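Local coordinates for pesticidal crystal protein Cry2Aa (Bacillus thuringiensis serovar kurstaki, PDB 1I5P) that binds midgut epithelial cells of both dipteran and lepidopteran larvae and promotes their colloid-osmotic lysis, at residues Y264-V269 / F624-L629; Y306-I311 / I423-G428; G324-S329 / G386-T391; E526-T531 / V609-G614. All blocks are in the same frame, centred on the assembly; numbering follows the deposited sequence.

In the fold
Just after the bundle helix 238-259, residues 264-269 enter interaction 1, whose partner 624-629 lies near the C terminus; it ties the connector after the helical bundle to the C-terminal sandwich and closes a loop of some 350 residues that contains every other contact. Interaction 2 then closes a loop within the beta prism by packing one of its sheets on another, and interaction 3 nests inside that loop, near the far end of the prism, about 39 Å away between centres. Interaction 4 follows in series, pairing two strands of the C-terminal sandwich. Interactions 2 and 3 reach the same sheet, interactions 1 and 4 the same sandwich, and no loop crosses another.

Interaction 1. Residues Y264-V269 / F624-L629; sequences YQSLMV and FVPTNL
Tyr264, Ser266 and Leu267 pack against Val625, Pro626 and Leu629 in a buried, largely apolar contact between the link that leaves the helical bundle and the last strand of the C-terminal sandwich. Val625 CG2 lies 3.9 Å from Tyr264 CD2 and almost equally close to CE2, approaching the ring obliquely while the two side chains cross at about a right angle. The phenol is held at its far end by Asp589. Farther along, Leu267, its CG turned anti to the backbone N (chi1 178°), brings CD1 to 3.7 Å from the carbonyl O of Phe624.

The sandwich has a jelly-roll fold, and the short strand 267-268 adds to one of its sheets by pairing parallel with strand 493-496, which in turn runs antiparallel to strand 617-626.

Beyond the strand, Pro626 to Leu629 form a type I turn, closed by Leu629 N on Pro626 O at 3.0 Å. The turn brings Leu629 back over the link: its CD1 sits 3.6 Å from Ser266 CB and equally near Gln265 O. A water in the plane of the Tyr264 ring, at its edge, bridges the backbones, taking the N-H of Gln265 at 2.8 Å and lying at the same distance from Leu629 O. The side-chain OE1 of Gln265 accepts a hydrogen bond from Lys71, in the loop between helices 53-65 and 74-81.

Interaction 2. Residues Y306-I311 / I423-G428; sequences YILSGI and IRNISG
The flat carboxamide of Asn425 meets Leu308 at its oxygen, with Leu308 CD1 4.4 Å from OD1. That oxygen also accepts a hydrogen bond from Tyr342 OH and a weak, bent one from Ile426 N (2.9 Å, 133° at the hydrogen), while ND2 is bound to Val302 O; polar partners at both ends of the amide fix its rotation.

Here two sheets of the beta prism pack face to face. Strand 308-311 and strand 423-428 belong to different sheets, with axes 7.2 Å apart at closest approach and inclined by 35°. Leu308 carries most of the contact, lying against the face of strand 423-428. Its extended chi1 (-179°) carries the CD2 branch to 3.5 Å from Ile423 O and 3.7 Å from Ile426 CG1, the side chains of Leu308 and Ile426 crossing at about a right angle. Ile311 continues the apolar seam on Ile426, and Val340 of strand 329-342 touches both Leu308 and Ile426.

Each strand carries a classic beta bulge near the contact, Ser309 with Gly310 facing Asn341 and Arg424 with Asn425 facing Val467. The guanidinium group of Arg424 leaves the interface for Lys471 O and the ring of Phe422. The backbone O of Arg424 accepts a hydrogen bond from a water at 2.7 Å, and this water also donates to Tyr306 O and accepts the N-H of Leu308.

Interaction 3. Residues G324-S329 / G386-T391; sequences GGLPGS and GVATST
The carbonyl oxygen of Ser329 is met by two groups of strand 389-393, through one hydrogen bond and one CA-H···O contact. Ser390 N donates to it at 3.2 Å, with the donor nitrogen in the carbonyl plane and a C=O···N angle of 159°, and Thr389 CA presents its hydrogen to the same oxygen at 3.1 Å. The return bond uses a side chain: Ser329 N donates to Thr389 OG1 at 3.2 Å. This hydroxyl is placed by a chi1 of -64°, which puts OG1 beside its own backbone N, while the methyl CG2 lies 3.6 Å from Ser329 O. Gly328 has a positive phi of 53°, and without a side chain its CA can approach OG1 to 3.1 Å.

Beyond these bonds, the loop makes a small apolar patch. Ala388 CB rests against Leu326 CD1 at 4.1 Å and near the ring and carbonyl of Pro327. Pro327 CG and Val387 CG2 stand 3.3 Å apart, tighter than usual for carbon atoms, and the exact placing of that branch is doubtful. Asn322 ND2 bonds Pro327 O and reaches Ala388 O weakly, tying the two segments together from a third point.

The contact is at the surface, about 46 Å from the centre of the chain, in the apical part of the beta prism, whose loops are implicated in receptor binding in other three-domain Cry toxins. Residues 324-329 make up most of the loop between strands 308-321 and 329-342 and run into the second, and the bonds at Ser329 begin the parallel pairing of strand 329-342 with strand 389-393, which is flanked antiparallel by strand 381-385.

Interaction 4. Residues E526-T531 / V609-G614; sequences EQSNTT and VTLNSG
Ser528 and Leu611 form the close-fitting part of this contact, where two strands of the C-terminal jelly roll run out into loops. Leu611 N donates to Ser528 OG at 2.8 Å, with an N-H···O angle of 151°; the serine hydroxyl reaches it because chi1 (-164°) swings OG away from its own backbone N. The leucine side chain then lies along the loop, CG against Ser528 CA and CD1 only 3.5 Å from Glu526 C. Leu611 is the centre of an inverse gamma turn, which bends the chain away just past the strand.

On the strand side the two segments pair antiparallel. Thr530 and Val609 are a hydrogen-bonded pair in which Val609 N meets Thr530 O almost straight (3.0 Å, 165°). Val609 O receives two weak bonds, from Asn529 N at 2.8 Å and Thr530 N at 3.3 Å, so Asn529 and Thr530 both face Val609 in a G1 beta bulge. Asn529 takes the position with positive phi. Thr530 OG1 is hydrogen-bonded to Gln527 O at 2.6 Å, securing the loop before the bulge, and also to Asn506 OD1.

The contact is looser where a water links Glu526 and Gly614, donating to both carbonyl oxygens at 2.6 Å. Asn612 and Ser613, between Leu611 and Gly614, are exposed; Ser613 OG bonds Asn554 N and Asn612 OD1 bonds Thr556 OG1.

Strands 530-537 and 602-610 are neighbours in one sheet of the sandwich, with strand 555-561 on the other side of 602-610; Val609 and Leu611 both touch Phe617 of strand 617-626, which belongs to the other sheet.

Interaction 1. Residues Y264-V269 / F624-L629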
loop_
_atom_site.group_PDB
_atom_site.type_symbol
_atom_site.label_atom_id
_atom_site.label_comp_id
_atom_site.label_asym_id
_atom_site.label_seq_id
_atom_site.Cartn_x
_atom_site.Cartn_y
_atom_site.Cartn_z
ATOM N N TYR A 264 1.032 13.391 13.357
ATOM C CA TYR A 264 2.455 13.675 13.172
ATOM C C TYR A 264 2.712 14.749 12.120
ATOM O O TYR A 264 1.891 14.979 11.231
ATOM C CB TYR A 264 3.213 12.402 12.764
ATOM C CG TYR A 264 3.284 11.340 13.836
ATOM C CD1 TYR A 264 2.532 10.170 13.736
ATOM C CD2 TYR A 264 4.077 11.522 14.973
ATOM C CE1 TYR A 264 2.561 9.204 14.747
ATOM C CE2 TYR A 264 4.109 10.567 15.989
ATOM C CZ TYR A 264 3.349 9.415 15.870
ATOM O OH TYR A 264 3.345 8.499 16.894
ATOM N N GLN A 265 3.861 15.406 12.233
ATOM C CA GLN A 265 4.269 16.428 11.280
ATOM C C GLN A 265 5.674 16.098 10.827
ATOM O O GLN A 265 6.484 15.599 11.609
ATOM C CB GLN A 265 4.281 17.821 11.911
ATOM C CG GLN A 265 2.906 18.376 12.245
ATOM C CD GLN A 265 2.998 19.745 12.891
ATOM O OE1 GLN A 265 2.972 20.773 12.210
ATOM N NE2 GLN A 265 3.118 19.764 14.212
ATOM N N SER A 266 5.962 16.389 9.566
ATOM C CA SER A 266 7.281 16.147 9.005
ATOM C C SER A 266 7.633 14.666 9.140
ATOM O O SER A 266 8.698 14.303 9.642
ATOM C CB SER A 266 8.313 17.015 9.736
ATOM O OG SER A 266 9.506 17.141 8.992
ATOM N N LEU A 267 6.717 13.813 8.695
ATOM C CA LEU A 267 6.916 12.375 8.745
ATOM C C LEU A 267 6.736 11.805 7.347
ATOM O O LEU A 267 5.618 11.738 6.826
ATOM C CB LEU A 267 5.900 11.727 9.681
ATOM C CG LEU A 267 6.002 10.204 9.749
ATOM C CD1 LEU A 267 7.388 9.817 10.246
ATOM C CD2 LEU A 267 4.927 9.648 10.663
ATOM N N MET A 268 7.845 11.405 6.739
ATOM C CA MET A 268 7.806 10.841 5.401
ATOM C C MET A 268 7.403 9.368 5.480
ATOM O O MET A 268 8.138 8.547 6.017
ATOM C CB MET A 268 9.181 10.959 4.737
ATOM C CG MET A 268 9.243 10.352 3.343
ATOM S SD MET A 268 10.933 10.207 2.698
ATOM C CE MET A 268 11.453 8.661 3.447
ATOM N N VAL A 269 6.224 9.042 4.970
ATOM C CA VAL A 269 5.761 7.664 4.970
ATOM C C VAL A 269 6.510 7.027 3.803
ATOM O O VAL A 269 6.154 7.240 2.643
ATOM C CB VAL A 269 4.238 7.615 4.729
ATOM C CG1 VAL A 269 3.754 6.177 4.675
ATOM C CG2 VAL A 269 3.529 8.382 5.834
ATOM N N PHE A 624 10.519 7.515 12.786
ATOM C CA PHE A 624 11.480 8.452 13.348
ATOM C C PHE A 624 10.875 9.835 13.158
ATOM O O PHE A 624 10.581 10.252 12.033
ATOM C CB PHE A 624 12.822 8.353 12.625
ATOM C CG PHE A 624 13.467 7.002 12.738
ATOM C CD1 PHE A 624 13.037 5.948 11.950
ATOM C CD2 PHE A 624 14.485 6.778 13.660
ATOM C CE1 PHE A 624 13.609 4.684 12.072
ATOM C CE2 PHE A 624 15.066 5.509 13.792
ATOM C CZ PHE A 624 14.621 4.465 12.994
ATOM N N VAL A 625 10.684 10.535 14.267
ATOM C CA VAL A 625 10.081 11.854 14.239
ATOM C C VAL A 625 11.038 12.897 14.811
ATOM O O VAL A 625 11.733 12.637 15.793
ATOM C CB VAL A 625 8.769 11.835 15.062
ATOM C CG1 VAL A 625 8.067 13.177 14.975
ATOM C CG2 VAL A 625 7.867 10.710 14.548
ATOM N N PRO A 626 11.098 14.088 14.192
ATOM C CA PRO A 626 11.990 15.128 14.701
ATOM C C PRO A 626 11.699 15.320 16.179
ATOM O O PRO A 626 10.537 15.418 16.589
ATOM C CB PRO A 626 11.620 16.326 13.842
ATOM C CG PRO A 626 11.369 15.667 12.511
ATOM C CD PRO A 626 10.469 14.521 12.934
ATOM N N THR A 627 12.762 15.355 16.972
ATOM C CA THR A 627 12.652 15.484 18.423
ATOM C C THR A 627 11.818 16.651 18.948
ATOM O O THR A 627 11.250 16.566 20.032
ATOM C CB THR A 627 14.056 15.565 19.063
ATOM O OG1 THR A 627 14.668 16.814 18.722
ATOM C CG2 THR A 627 14.933 14.433 18.542
ATOM N N ASN A 628 11.738 17.737 18.192
ATOM C CA ASN A 628 10.976 18.894 18.641
ATOM C C ASN A 628 9.567 18.954 18.065
ATOM O O ASN A 628 8.913 19.995 18.111
ATOM C CB ASN A 628 11.738 20.180 18.303
ATOM C CG ASN A 628 12.176 20.237 16.849
ATOM O OD1 ASN A 628 12.146 19.228 16.139
ATOM N ND2 ASN A 628 12.607 21.416 16.406
ATOM N N LEU A 629 9.096 17.832 17.535
ATOM C CA LEU A 629 7.757 17.773 16.958
ATOM C C LEU A 629 6.946 16.663 17.602
ATOM O O LEU A 629 6.740 15.601 17.008
ATOM C CB LEU A 629 7.831 17.548 15.445
ATOM C CG LEU A 629 8.511 18.636 14.607
ATOM C CD1 LEU A 629 8.474 18.236 13.139
ATOM C CD2 LEU A 629 7.798 19.970 14.812
HETATM O O HOH W 1 5.230 15.023 14.664
#

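Interaction 2. Residues Y306-I311 / I423-G428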
loop_
_atom_site.group_PDB
_atom_site.type_symbol
_atom_site.label_atom_id
_atom_site.label_comp_id
_atom_site.label_asym_id
_atom_site.label_seq_id
_atom_site.Cartn_x
_atom_site.Cartn_y
_atom_site.Cartn_z
ATOM N N TYR A 306 13.742 -8.423 0.653
ATOM C CA TYR A 306 14.875 -8.531 -0.257
ATOM C C TYR A 306 14.665 -7.658 -1.490
ATOM O O TYR A 306 13.561 -7.154 -1.726
ATOM C CB TYR A 306 15.084 -9.987 -0.686
ATOM C CG TYR A 306 15.737 -10.833 0.382
ATOM C CD1 TYR A 306 14.979 -11.423 1.390
ATOM C CD2 TYR A 306 17.123 -10.986 0.423
ATOM C CE1 TYR A 306 15.585 -12.140 2.421
ATOM C CE2 TYR A 306 17.739 -11.699 1.445
ATOM C CZ TYR A 306 16.969 -12.272 2.439
ATOM O OH TYR A 306 17.598 -12.958 3.449
ATOM N N ILE A 307 15.729 -7.476 -2.266
ATOM C CA ILE A 307 15.659 -6.662 -3.473
ATOM C C ILE A 307 15.443 -7.538 -4.702
ATOM O O ILE A 307 16.320 -8.303 -5.106
ATOM C CB ILE A 307 16.932 -5.810 -3.633
ATOM C CG1 ILE A 307 17.022 -4.829 -2.454
ATOM C CG2 ILE A 307 16.917 -5.069 -4.963
ATOM C CD1 ILE A 307 18.249 -3.950 -2.458
ATOM N N LEU A 308 14.247 -7.421 -5.275
ATOM C CA LEU A 308 13.835 -8.188 -6.450
ATOM C C LEU A 308 14.796 -8.031 -7.615
ATOM O O LEU A 308 15.080 -6.916 -8.058
ATOM C CB LEU A 308 12.431 -7.751 -6.882
ATOM C CG LEU A 308 11.793 -8.439 -8.094
ATOM C CD1 LEU A 308 11.608 -9.922 -7.800
ATOM C CD2 LEU A 308 10.444 -7.786 -8.412
ATOM N N SER A 309 15.274 -9.159 -8.124
ATOM C CA SER A 309 16.211 -9.164 -9.237
ATOM C C SER A 309 15.538 -9.622 -10.524
ATOM O O SER A 309 15.724 -9.022 -11.582
ATOM C CB SER A 309 17.385 -10.091 -8.921
ATOM O OG SER A 309 18.288 -10.135 -10.009
ATOM N N GLY A 310 14.756 -10.692 -10.425
ATOM C CA GLY A 310 14.074 -11.215 -11.593
ATOM C C GLY A 310 13.417 -12.560 -11.345
ATOM O O GLY A 310 13.096 -12.909 -10.212
ATOM N N ILE A 311 13.207 -13.321 -12.409
ATOM C CA ILE A 311 12.594 -14.635 -12.279
ATOM C C ILE A 311 13.227 -15.602 -13.261
ATOM O O ILE A 311 13.880 -15.197 -14.224
ATOM C CB ILE A 311 11.072 -14.610 -12.596
ATOM C CG1 ILE A 311 10.863 -14.260 -14.074
ATOM C CG2 ILE A 311 10.353 -13.597 -11.707
ATOM C CD1 ILE A 311 9.461 -14.530 -14.578
ATOM N N ILE A 423 7.218 -2.396 -8.834
ATOM C CA ILE A 423 6.965 -3.799 -8.585
ATOM C C ILE A 423 8.135 -4.216 -7.699
ATOM O O ILE A 423 9.223 -4.503 -8.192
ATOM C CB ILE A 423 6.965 -4.617 -9.889
ATOM C CG1 ILE A 423 5.740 -4.241 -10.733
ATOM C CG2 ILE A 423 6.950 -6.108 -9.570
ATOM C CD1 ILE A 423 5.708 -4.899 -12.096
ATOM N N ARG A 424 7.914 -4.208 -6.388
ATOM C CA ARG A 424 8.955 -4.571 -5.437
ATOM C C ARG A 424 9.030 -6.064 -5.147
ATOM O O ARG A 424 9.930 -6.521 -4.448
ATOM C CB ARG A 424 8.772 -3.796 -4.133
ATOM C CG ARG A 424 9.032 -2.298 -4.280
ATOM C CD ARG A 424 10.441 -2.019 -4.788
ATOM N NE ARG A 424 10.667 -0.588 -4.970
ATOM C CZ ARG A 424 11.735 -0.064 -5.562
ATOM N NH1 ARG A 424 12.693 -0.851 -6.036
ATOM N NH2 ARG A 424 11.833 1.252 -5.693
ATOM N N ASN A 425 8.080 -6.824 -5.669
ATOM C CA ASN A 425 8.108 -8.267 -5.482
ATOM C C ASN A 425 7.254 -8.955 -6.528
ATOM O O ASN A 425 6.349 -8.352 -7.107
ATOM C CB ASN A 425 7.629 -8.664 -4.078
ATOM C CG ASN A 425 8.069 -10.076 -3.690
ATOM O OD1 ASN A 425 8.951 -10.654 -4.318
ATOM N ND2 ASN A 425 7.462 -10.627 -2.647
ATOM N N ILE A 426 7.567 -10.218 -6.787
ATOM C CA ILE A 426 6.818 -11.016 -7.744
ATOM C C ILE A 426 6.517 -12.347 -7.076
ATOM O O ILE A 426 7.321 -12.866 -6.301
ATOM C CB ILE A 426 7.622 -11.270 -9.038
ATOM C CG1 ILE A 426 7.818 -9.950 -9.793
ATOM C CG2 ILE A 426 6.892 -12.275 -9.920
ATOM C CD1 ILE A 426 8.742 -10.053 -10.991
ATOM N N SER A 427 5.341 -12.887 -7.357
ATOM C CA SER A 427 4.953 -14.166 -6.800
ATOM C C SER A 427 4.142 -14.863 -7.873
ATOM O O SER A 427 4.249 -14.530 -9.050
ATOM C CB SER A 427 4.118 -13.967 -5.535
ATOM O OG SER A 427 3.949 -15.188 -4.836
ATOM N N GLY A 428 3.328 -15.825 -7.473
ATOM C CA GLY A 428 2.523 -16.533 -8.448
ATOM C C GLY A 428 1.832 -17.725 -7.832
ATOM O O GLY A 428 2.086 -18.079 -6.678
HETATM O O HOH W 2 12.404 -5.609 -3.955
#

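Interaction 3. Residues G324-S329 / G386-T391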
loop_
_atom_site.group_PDB
_atom_site.type_symbol
_atom_site.label_atom_id
_atom_site.label_comp_id
_atom_site.label_asym_id
_atom_site.label_seq_id
_atom_site.Cartn_x
_atom_site.Cartn_y
_atom_site.Cartn_z
ATOM N N GLY A 324 -7.607 -36.006 -37.048
ATOM C CA GLY A 324 -9.034 -36.257 -36.998
ATOM C C GLY A 324 -9.743 -35.725 -38.224
ATOM O O GLY A 324 -10.969 -35.761 -38.298
ATOM N N GLY A 325 -8.973 -35.221 -39.184
ATOM C CA GLY A 325 -9.558 -34.699 -40.406
ATOM C C GLY A 325 -9.625 -33.187 -40.485
ATOM O O GLY A 325 -9.791 -32.625 -41.569
ATOM N N LEU A 326 -9.502 -32.527 -39.337
ATOM C CA LEU A 326 -9.557 -31.070 -39.290
ATOM C C LEU A 326 -8.297 -30.444 -39.859
ATOM O O LEU A 326 -7.228 -31.057 -39.865
ATOM C CB LEU A 326 -9.755 -30.581 -37.851
ATOM C CG LEU A 326 -11.123 -30.791 -37.198
ATOM C CD1 LEU A 326 -11.037 -30.432 -35.722
ATOM C CD2 LEU A 326 -12.184 -29.947 -37.906
ATOM N N PRO A 327 -8.414 -29.206 -40.357
ATOM C CA PRO A 327 -7.263 -28.502 -40.927
ATOM C C PRO A 327 -6.538 -27.700 -39.829
ATOM O O PRO A 327 -6.792 -27.907 -38.641
ATOM C CB PRO A 327 -7.910 -27.627 -41.998
ATOM C CG PRO A 327 -9.200 -27.220 -41.346
ATOM C CD PRO A 327 -9.668 -28.455 -40.576
ATOM N N GLY A 328 -5.635 -26.804 -40.221
ATOM C CA GLY A 328 -4.913 -26.001 -39.244
ATOM C C GLY A 328 -4.217 -26.787 -38.144
ATOM O O GLY A 328 -3.874 -27.957 -38.325
ATOM N N SER A 329 -4.011 -26.143 -36.996
ATOM C CA SER A 329 -3.339 -26.784 -35.873
ATOM C C SER A 329 -3.695 -26.138 -34.532
ATOM O O SER A 329 -4.560 -25.265 -34.461
ATOM C CB SER A 329 -1.825 -26.733 -36.084
ATOM O OG SER A 329 -1.143 -27.481 -35.096
ATOM N N GLY A 386 -8.734 -19.195 -38.972
ATOM C CA GLY A 386 -8.936 -20.210 -39.991
ATOM C C GLY A 386 -10.216 -20.991 -39.778
ATOM O O GLY A 386 -11.298 -20.411 -39.683
ATOM N N VAL A 387 -10.096 -22.312 -39.694
ATOM C CA VAL A 387 -11.256 -23.173 -39.493
ATOM C C VAL A 387 -11.206 -23.872 -38.134
ATOM O O VAL A 387 -12.218 -23.971 -37.440
ATOM C CB VAL A 387 -11.355 -24.255 -40.601
ATOM C CG1 VAL A 387 -12.710 -24.177 -41.285
ATOM C CG2 VAL A 387 -10.240 -24.068 -41.619
ATOM N N ALA A 388 -10.026 -24.351 -37.754
ATOM C CA ALA A 388 -9.873 -25.046 -36.483
ATOM C C ALA A 388 -8.534 -24.750 -35.817
ATOM O O ALA A 388 -8.081 -25.506 -34.955
ATOM C CB ALA A 388 -10.029 -26.544 -36.692
ATOM N N THR A 389 -7.901 -23.654 -36.217
ATOM C CA THR A 389 -6.620 -23.274 -35.642
ATOM C C THR A 389 -6.844 -22.401 -34.412
ATOM O O THR A 389 -7.621 -21.448 -34.454
ATOM C CB THR A 389 -5.761 -22.485 -36.653
ATOM O OG1 THR A 389 -5.438 -23.329 -37.767
ATOM C CG2 THR A 389 -4.478 -21.995 -35.998
ATOM N N SER A 390 -6.168 -22.738 -33.318
ATOM C CA SER A 390 -6.280 -21.975 -32.080
ATOM C C SER A 390 -4.911 -21.825 -31.433
ATOM O O SER A 390 -3.977 -22.580 -31.731
ATOM C CB SER A 390 -7.221 -22.669 -31.096
ATOM O OG SER A 390 -6.605 -23.816 -30.539
ATOM N N THR A 391 -4.800 -20.845 -30.541
ATOM C CA THR A 391 -3.552 -20.585 -29.845
ATOM C C THR A 391 -3.804 -20.130 -28.416
ATOM O O THR A 391 -4.353 -19.056 -28.179
ATOM C CB THR A 391 -2.728 -19.506 -30.568
ATOM O OG1 THR A 391 -2.341 -19.991 -31.861
ATOM C CG2 THR A 391 -1.481 -19.163 -29.767
#

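Interaction 4. Residues E526-T531 / V609-G614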
loop_
_atom_site.group_PDB
_atom_site.type_symbol
_atom_site.label_atom_id
_atom_site.label_comp_id
_atom_site.label_asym_id
_atom_site.label_seq_id
_atom_site.Cartn_x
_atom_site.Cartn_y
_atom_site.Cartn_z
ATOM N N GLU A 526 5.037 -14.593 17.351
ATOM C CA GLU A 526 4.310 -15.561 18.164
ATOM C C GLU A 526 5.236 -16.265 19.141
ATOM O O GLU A 526 4.780 -16.975 20.035
ATOM C CB GLU A 526 3.615 -16.589 17.267
ATOM C CG GLU A 526 2.434 -16.020 16.499
ATOM C CD GLU A 526 1.727 -17.059 15.652
ATOM O OE1 GLU A 526 2.010 -18.264 15.817
ATOM O OE2 GLU A 526 0.876 -16.670 14.825
ATOM N N GLN A 527 6.538 -16.067 18.962
ATOM C CA GLN A 527 7.535 -16.668 19.837
ATOM C C GLN A 527 8.264 -15.584 20.620
ATOM O O GLN A 527 8.743 -14.603 20.051
ATOM C CB GLN A 527 8.533 -17.490 19.018
ATOM C CG GLN A 527 9.739 -17.968 19.811
ATOM C CD GLN A 527 10.492 -19.080 19.113
ATOM O OE1 GLN A 527 10.303 -19.322 17.919
ATOM N NE2 GLN A 527 11.361 -19.759 19.852
ATOM N N SER A 528 8.343 -15.766 21.932
ATOM C CA SER A 528 9.006 -14.797 22.789
ATOM C C SER A 528 10.498 -14.706 22.459
ATOM O O SER A 528 11.089 -15.646 21.927
ATOM C CB SER A 528 8.800 -15.178 24.259
ATOM O OG SER A 528 9.111 -14.095 25.117
ATOM N N ASN A 529 11.092 -13.558 22.764
ATOM C CA ASN A 529 12.506 -13.310 22.506
ATOM C C ASN A 529 12.869 -13.354 21.021
ATOM O O ASN A 529 13.879 -13.943 20.615
ATOM C CB ASN A 529 13.379 -14.296 23.285
ATOM C CG ASN A 529 14.829 -13.863 23.340
ATOM O OD1 ASN A 529 15.148 -12.688 23.134
ATOM N ND2 ASN A 529 15.717 -14.803 23.637
ATOM N N THR A 530 12.033 -12.721 20.207
ATOM C CA THR A 530 12.279 -12.647 18.777
ATOM C C THR A 530 12.883 -11.274 18.521
ATOM O O THR A 530 12.408 -10.267 19.045
ATOM C CB THR A 530 10.972 -12.781 17.962
ATOM O OG1 THR A 530 10.405 -14.081 18.171
ATOM C CG2 THR A 530 11.249 -12.589 16.474
ATOM N N THR A 531 13.944 -11.239 17.726
ATOM C CA THR A 531 14.602 -9.988 17.402
ATOM C C THR A 531 14.531 -9.724 15.910
ATOM O O THR A 531 14.840 -10.598 15.098
ATOM C CB THR A 531 16.087 -10.001 17.824
ATOM O OG1 THR A 531 16.175 -10.041 19.254
ATOM C CG2 THR A 531 16.799 -8.759 17.308
ATOM N N VAL A 609 11.514 -8.470 21.241
ATOM C CA VAL A 609 10.249 -8.536 21.943
ATOM C C VAL A 609 10.110 -9.755 22.837
ATOM O O VAL A 609 10.378 -10.887 22.429
ATOM C CB VAL A 609 9.064 -8.508 20.951
ATOM C CG1 VAL A 609 7.746 -8.641 21.707
ATOM C CG2 VAL A 609 9.087 -7.211 20.153
ATOM N N THR A 610 9.689 -9.495 24.067
ATOM C CA THR A 610 9.467 -10.534 25.056
ATOM C C THR A 610 7.957 -10.656 25.180
ATOM O O THR A 610 7.282 -9.673 25.479
ATOM C CB THR A 610 10.043 -10.129 26.427
ATOM O OG1 THR A 610 11.452 -9.903 26.307
ATOM C CG2 THR A 610 9.792 -11.220 27.455
ATOM N N LEU A 611 7.424 -11.848 24.930
ATOM C CA LEU A 611 5.983 -12.061 25.028
ATOM C C LEU A 611 5.645 -12.541 26.430
ATOM O O LEU A 611 5.427 -13.728 26.660
ATOM C CB LEU A 611 5.522 -13.096 23.999
ATOM C CG LEU A 611 5.722 -12.728 22.529
ATOM C CD1 LEU A 611 5.172 -13.846 21.659
ATOM C CD2 LEU A 611 5.020 -11.409 22.216
ATOM N N ASN A 612 5.609 -11.603 27.368
ATOM C CA ASN A 612 5.312 -11.922 28.753
ATOM C C ASN A 612 4.044 -12.758 28.896
ATOM O O ASN A 612 4.076 -13.848 29.471
ATOM C CB ASN A 612 5.185 -10.632 29.566
ATOM C CG ASN A 612 6.426 -9.761 29.469
ATOM O OD1 ASN A 612 6.416 -8.719 28.818
ATOM N ND2 ASN A 612 7.503 -10.191 30.113
ATOM N N SER A 613 2.931 -12.256 28.367
ATOM C CA SER A 613 1.660 -12.967 28.460
ATOM C C SER A 613 1.545 -14.184 27.540
ATOM O O SER A 613 0.615 -14.976 27.670
ATOM C CB SER A 613 0.503 -12.007 28.180
ATOM O OG SER A 613 0.369 -11.050 29.217
ATOM N N GLY A 614 2.482 -14.340 26.615
ATOM C CA GLY A 614 2.409 -15.472 25.711
ATOM C C GLY A 614 1.580 -15.133 24.485
ATOM O O GLY A 614 1.592 -15.862 23.489
HETATM O O HOH W 3 2.446 -16.421 21.099
#